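Putative uncharacterized protein (Pyrococcus abyssi virus 1, PDB 4HR1) is of unknown function, a viral protein that folds as a helical bundle classed as bromodomain-like and pairs with a second protein chain in its assembly. Local coordinates at residues A21-K24 with G25-T29; Q39-K42 with L43-R46. All coordinates share one frame; numbering follows the deposited sequence.

Contact 1: A21-K24 with G25-T29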
ATOM      1  N   ALA A  21       2.697   7.272  -5.771  1.00 40.50           N
ATOM      2  CA  ALA A  21       4.120   6.993  -6.040  1.00 41.34           C
ATOM      3  C   ALA A  21       4.445   7.385  -7.483  1.00 47.76           C
ATOM      4  O   ALA A  21       5.436   8.087  -7.715  1.00 47.47           O
ATOM      5  CB  ALA A  21       4.428   5.507  -5.822  1.00 41.88           C
ATOM      6  N   PHE A  22       3.554   6.995  -8.438  1.00 45.66           N
ATOM      7  CA  PHE A  22       3.664   7.287  -9.870  1.00 46.02           C
ATOM      8  C   PHE A  22       3.724   8.788 -10.128  1.00 52.80           C
ATOM      9  O   PHE A  22       4.647   9.243 -10.808  1.00 52.70           O
ATOM     10  CB  PHE A  22       2.494   6.642 -10.631  1.00 47.53           C
ATOM     11  CG  PHE A  22       2.559   6.725 -12.137  1.00 48.31           C
ATOM     12  CD1 PHE A  22       2.065   7.835 -12.812  1.00 50.61           C
ATOM     13  CD2 PHE A  22       3.058   5.668 -12.885  1.00 49.99           C
ATOM     14  CE1 PHE A  22       2.101   7.899 -14.206  1.00 51.61           C
ATOM     15  CE2 PHE A  22       3.074   5.728 -14.279  1.00 52.56           C
ATOM     16  CZ  PHE A  22       2.590   6.838 -14.931  1.00 50.19           C
ATOM     17  N   LEU A  23       2.756   9.557  -9.563  1.00 50.89           N
ATOM     18  CA  LEU A  23       2.663  11.022  -9.690  1.00 51.21           C
ATOM     19  C   LEU A  23       3.899  11.732  -9.154  1.00 58.06           C
ATOM     20  O   LEU A  23       4.393  12.657  -9.803  1.00 57.15           O
ATOM     21  CB  LEU A  23       1.438  11.543  -8.941  1.00 50.98           C
ATOM     22  CG  LEU A  23       0.206  11.778  -9.755  1.00 55.24           C
ATOM     23  CD1 LEU A  23      -1.013  11.394  -8.962  1.00 55.99           C
ATOM     24  CD2 LEU A  23       0.124  13.223 -10.213  1.00 57.07           C
ATOM     25  N   LYS A  24       4.369  11.312  -7.949  1.00 57.30           N
ATOM     26  CA  LYS A  24       5.555  11.821  -7.250  1.00 58.08           C
ATOM     27  C   LYS A  24       6.777  11.715  -8.176  1.00 64.09           C
ATOM     28  O   LYS A  24       7.464  12.719  -8.410  1.00 64.26           O
ATOM     29  CB  LYS A  24       5.790  11.006  -5.966  1.00 60.99           C
ATOM     30  CG  LYS A  24       6.029  11.851  -4.716  1.00 78.26           C
ATOM     31  CD  LYS A  24       4.888  11.727  -3.711  1.00 85.94           C
ATOM     32  CE  LYS A  24       5.283  11.014  -2.436  1.00 94.19           C
ATOM     33  NZ  LYS A  24       5.217   9.535  -2.576  1.00102.78           N
ATOM     34  N   GLY A  25       6.963  10.518  -8.749  1.00 61.07           N
ATOM     35  CA  GLY A  25       8.029  10.185  -9.685  1.00 61.28           C
ATOM     36  C   GLY A  25       7.993  10.976 -10.972  1.00 67.11           C
ATOM     37  O   GLY A  25       9.040  11.448 -11.432  1.00 66.81           O
ATOM     38  N   TYR A  26       6.784  11.145 -11.555  1.00 64.62           N
ATOM     39  CA  TYR A  26       6.592  11.929 -12.778  1.00 64.60           C
ATOM     40  C   TYR A  26       7.020  13.374 -12.525  1.00 71.44           C
ATOM     41  O   TYR A  26       7.674  13.979 -13.376  1.00 71.30           O
ATOM     42  CB  TYR A  26       5.120  11.871 -13.261  1.00 64.53           C
ATOM     43  CG  TYR A  26       4.789  12.888 -14.333  1.00 64.83           C
ATOM     44  CD1 TYR A  26       5.230  12.721 -15.642  1.00 66.42           C
ATOM     45  CD2 TYR A  26       4.078  14.046 -14.029  1.00 65.55           C
ATOM     46  CE1 TYR A  26       4.931  13.656 -16.633  1.00 66.39           C
ATOM     47  CE2 TYR A  26       3.791  14.999 -15.008  1.00 66.38           C
ATOM     48  CZ  TYR A  26       4.216  14.796 -16.311  1.00 72.73           C
ATOM     49  OH  TYR A  26       3.931  15.718 -17.287  1.00 72.73           O
HETATM   50  N   MSE A  27       6.649  13.907 -11.347  1.00 70.54           N
HETATM   51  CA  MSE A  27       6.922  15.269 -10.901  1.00 71.98           C
HETATM   52  C   MSE A  27       8.381  15.545 -10.638  1.00 77.99           C
HETATM   53  O   MSE A  27       8.837  16.638 -10.952  1.00 77.69           O
HETATM   54  CB  MSE A  27       6.076  15.613  -9.682  1.00 74.84           C
HETATM   55  CG  MSE A  27       4.620  15.780 -10.040  1.00 83.03           C
HETATM   56 SE   MSE A  27       3.525  16.443  -8.596  1.00 92.08          SE
HETATM   57  CE  MSE A  27       1.962  16.833  -9.629  1.00 88.49           C
ATOM     58  N   GLU A  28       9.109  14.571 -10.051  1.00 75.83           N
ATOM     59  CA  GLU A  28      10.546  14.664  -9.796  1.00 76.42           C
ATOM     60  C   GLU A  28      11.307  14.743 -11.136  1.00 81.31           C
ATOM     61  O   GLU A  28      12.135  15.642 -11.314  1.00 81.02           O
ATOM     62  CB  GLU A  28      11.032  13.454  -8.977  1.00 78.06           C
ATOM     63  CG  GLU A  28      10.985  13.674  -7.476  1.00 93.48           C
ATOM     64  CD  GLU A  28      10.182  12.664  -6.677  1.00122.98           C
ATOM     65  OE1 GLU A  28       9.209  13.081  -6.007  1.00122.19           O
ATOM     66  OE2 GLU A  28      10.534  11.461  -6.701  1.00119.84           O
ATOM     67  N   THR A  29      10.979  13.828 -12.084  1.00 77.94           N
ATOM     68  CA  THR A  29      11.570  13.727 -13.422  1.00 78.01           C
ATOM     69  C   THR A  29      11.232  14.938 -14.331  1.00 85.42           C
ATOM     70  O   THR A  29      11.983  15.213 -15.272  1.00 86.18           O
ATOM     71  CB  THR A  29      11.170  12.391 -14.071  1.00 79.91           C
ATOM     72  OG1 THR A  29      11.261  11.344 -13.104  1.00 76.86           O
ATOM     73  CG2 THR A  29      12.022  12.036 -15.289  1.00 76.71           C
TER
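Gly-25 N donates to Ala-21 O at 3.1 Å, the first of five successive i to i+4 bonds that carry helix 5-30 through residues 21-29. The carbonyl O of Gly-25 in turn takes two donors from Thr-29, its backbone N and its hydroxyl, which arrive from opposite faces of the carbonyl plane. Thr-29 OG1 lies 2.8 Å from Gly-25 O. Tyr-26 N bonds to the O of Phe-22, whose ring meets aromatic rings of the other protein chain edge-to-face, and the edge of the Tyr-26 ring lies by Leu-23 O; with CG anti to the backbone N (chi1 167°), the phenol is carried away from residues 21-24, and its OH bonds to Val-99 O. Met-27, a selenomethionine, bonds through N to Leu-23 O, and its CG lies 3.1 Å from that same Leu-23 O. Beyond CG the chain runs extended beside Leu-23, pointing the same way, until CE meets Leu-23 CD2 at 4.1 Å. Glu-28 N bonds to Lys-24 O at 3.0 Å. The Glu-28 chain, bent at chi2 (124°), folds back beside Lys-24, bringing OE1 within 3.0 Å of Lys-24 O, two acceptors that form no bond, while Lys-24 NZ stays 6.3 Å from Glu-28 OE1, too far for a salt bridge. The arrangement is that of a regular amphipathic alpha-helix in a helical bundle, with Leu-23 and Met-27 turned to the neighbouring helices.

Contact 2: Q39-K42 with L43-R46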
ATOM      1  N   GLN A  39      -0.786  19.636  -3.726  1.00 59.62           N
ATOM      2  CA  GLN A  39      -2.030  18.940  -4.106  1.00 58.38           C
ATOM      3  C   GLN A  39      -1.895  17.415  -3.992  1.00 59.50           C
ATOM      4  O   GLN A  39      -2.809  16.756  -3.484  1.00 57.99           O
ATOM      5  CB  GLN A  39      -2.459  19.310  -5.538  1.00 59.99           C
ATOM      6  CG  GLN A  39      -2.911  20.765  -5.740  1.00 79.53           C
ATOM      7  CD  GLN A  39      -3.095  21.147  -7.207  1.00 99.87           C
ATOM      8  OE1 GLN A  39      -4.128  21.696  -7.606  1.00 96.56           O
ATOM      9  NE2 GLN A  39      -2.097  20.893  -8.045  1.00 87.38           N
ATOM     10  N   VAL A  40      -0.741  16.866  -4.446  1.00 55.12           N
ATOM     11  CA  VAL A  40      -0.426  15.429  -4.410  1.00 54.81           C
ATOM     12  C   VAL A  40      -0.281  14.980  -2.959  1.00 58.29           C
ATOM     13  O   VAL A  40      -0.845  13.949  -2.576  1.00 57.29           O
ATOM     14  CB  VAL A  40       0.805  15.070  -5.305  1.00 58.80           C
ATOM     15  CG1 VAL A  40       1.280  13.627  -5.091  1.00 58.38           C
ATOM     16  CG2 VAL A  40       0.481  15.298  -6.778  1.00 58.56           C
ATOM     17  N   GLU A  41       0.441  15.793  -2.147  1.00 55.56           N
ATOM     18  CA  GLU A  41       0.666  15.570  -0.714  1.00 54.62           C
ATOM     19  C   GLU A  41      -0.681  15.527   0.018  1.00 54.89           C
ATOM     20  O   GLU A  41      -0.925  14.599   0.794  1.00 55.52           O
ATOM     21  CB  GLU A  41       1.586  16.658  -0.132  1.00 56.12           C
ATOM     22  CG  GLU A  41       3.009  16.197   0.117  1.00 68.98           C
ATOM     23  CD  GLU A  41       3.170  15.136   1.190  1.00108.57           C
ATOM     24  OE1 GLU A  41       4.036  14.250   1.006  1.00109.70           O
ATOM     25  OE2 GLU A  41       2.416  15.165   2.193  1.00111.02           O
ATOM     26  N   LYS A  42      -1.579  16.477  -0.312  1.00 48.24           N
ATOM     27  CA  LYS A  42      -2.944  16.569   0.218  1.00 47.22           C
ATOM     28  C   LYS A  42      -3.720  15.283  -0.090  1.00 50.82           C
ATOM     29  O   LYS A  42      -4.341  14.722   0.810  1.00 50.51           O
ATOM     30  CB  LYS A  42      -3.664  17.813  -0.339  1.00 48.46           C
ATOM     31  CG  LYS A  42      -3.186  19.142   0.271  1.00 51.06           C
ATOM     32  CD  LYS A  42      -4.353  20.111   0.540  1.00 55.15           C
ATOM     33  CE  LYS A  42      -3.915  21.488   1.007  1.00 53.84           C
ATOM     34  NZ  LYS A  42      -3.356  22.298  -0.109  1.00 56.09           N
ATOM     35  N   LEU A  43      -3.584  14.752  -1.331  1.00 48.18           N
ATOM     36  CA  LEU A  43      -4.215  13.492  -1.741  1.00 47.58           C
ATOM     37  C   LEU A  43      -3.698  12.290  -0.982  1.00 49.99           C
ATOM     38  O   LEU A  43      -4.510  11.484  -0.519  1.00 48.19           O
ATOM     39  CB  LEU A  43      -4.150  13.278  -3.252  1.00 47.78           C
ATOM     40  CG  LEU A  43      -5.159  14.112  -4.050  1.00 52.90           C
ATOM     41  CD1 LEU A  43      -4.630  14.447  -5.424  1.00 53.23           C
ATOM     42  CD2 LEU A  43      -6.509  13.421  -4.133  1.00 54.35           C
ATOM     43  N   LYS A  44      -2.360  12.189  -0.803  1.00 48.43           N
ATOM     44  CA  LYS A  44      -1.734  11.103  -0.030  1.00 49.48           C
ATOM     45  C   LYS A  44      -2.304  11.062   1.409  1.00 52.57           C
ATOM     46  O   LYS A  44      -2.690   9.985   1.886  1.00 50.36           O
ATOM     47  CB  LYS A  44      -0.201  11.241  -0.025  1.00 53.22           C
ATOM     48  CG  LYS A  44       0.531  10.113   0.700  1.00 71.73           C
ATOM     49  CD  LYS A  44       1.999  10.469   0.944  1.00 87.21           C
ATOM     50  CE  LYS A  44       2.603   9.725   2.116  1.00100.99           C
ATOM     51  NZ  LYS A  44       2.131  10.252   3.429  1.00109.41           N
ATOM     52  N   GLU A  45      -2.425  12.251   2.057  1.00 49.65           N
ATOM     53  CA  GLU A  45      -2.997  12.353   3.398  1.00 50.20           C
ATOM     54  C   GLU A  45      -4.434  11.877   3.454  1.00 52.06           C
ATOM     55  O   GLU A  45      -4.772  11.130   4.370  1.00 51.77           O
ATOM     56  CB  GLU A  45      -2.833  13.765   3.998  1.00 52.47           C
ATOM     57  CG  GLU A  45      -1.566  13.923   4.827  1.00 65.75           C
ATOM     58  CD  GLU A  45      -1.325  12.793   5.811  1.00 84.91           C
ATOM     59  OE1 GLU A  45      -0.374  12.011   5.582  1.00 74.56           O
ATOM     60  OE2 GLU A  45      -2.163  12.613   6.727  1.00 76.21           O
ATOM     61  N   ARG A  46      -5.265  12.242   2.435  1.00 47.49           N
ATOM     62  CA  ARG A  46      -6.661  11.775   2.313  1.00 46.49           C
ATOM     63  C   ARG A  46      -6.707  10.243   2.234  1.00 48.41           C
ATOM     64  O   ARG A  46      -7.592   9.626   2.843  1.00 49.17           O
ATOM     65  CB  ARG A  46      -7.349  12.392   1.083  1.00 47.60           C
ATOM     66  CG  ARG A  46      -8.145  13.666   1.366  1.00 57.14           C
ATOM     67  CD  ARG A  46      -9.652  13.428   1.342  1.00 71.40           C
ATOM     68  NE  ARG A  46     -10.179  13.204  -0.011  1.00 85.33           N
ATOM     69  CZ  ARG A  46     -11.411  12.774  -0.275  1.00104.22           C
ATOM     70  NH1 ARG A  46     -11.802  12.591  -1.529  1.00 89.23           N
ATOM     71  NH2 ARG A  46     -12.260  12.522   0.714  1.00 97.28           N
TER
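Leu-43 N, Lys-44 N, Glu-45 N and Arg-46 N bond in turn to the carbonyl oxygens of Gln-39, Val-40, Glu-41 and Lys-42, the unbroken i to i+4 pattern of an alpha-helix. The shortest of the four is Lys-44 N to Val-40 O at 2.9 Å. Side-chain carbons rest against backbone oxygens: CG of Leu-43, anti to its carbonyl carbon (chi1 -77°), sets CD1 3.5 Å from Gln-39 O, while Leu-43 CB rests 3.4 Å from Val-40 O. Lys-44 lays its CB against Glu-41 O at 3.5 Å. Among the charged groups, Lys-44 leads away from residues 39-42, and its NZ stands 5.0 Å from Glu-41 OE1, an attraction probably felt only at a distance. That ammonium forms a salt bridge with Asp-48 and a long one, 3.7 Å, to Glu-45 OE1; it would probably ease the crowding of like charge between Glu-45 and Asp-48. In the bundle, Val-40 faces helix 5-30, and Lys-44 touches Ile-20 there, whereas Gln-39 and Arg-46 lean on helix 72-98, Arg-46 against Val-84, Ile-88 and Gln-91.

Overall arrangement
From the N terminus, the chain enters helix 5-30, whose last turns hold contact 1, passes a short connection and runs into helix 34-63, where contact 2 lies in the early turns. Each contact stays within one helix and closes no loop; the two follow in series, neither nested nor crossed, with centres about 13 Å apart. They meet across the helix pair: CG2 of Val-40 sits 3.6 Å from CE of Met-27 and 4.0 Å from CD2 of Leu-23. Both contacts also reach helix 72-98, sharing Glu-95 as a neighbour, while contact 1 also extends to helix 109-119 and is the one that touches the other protein chain.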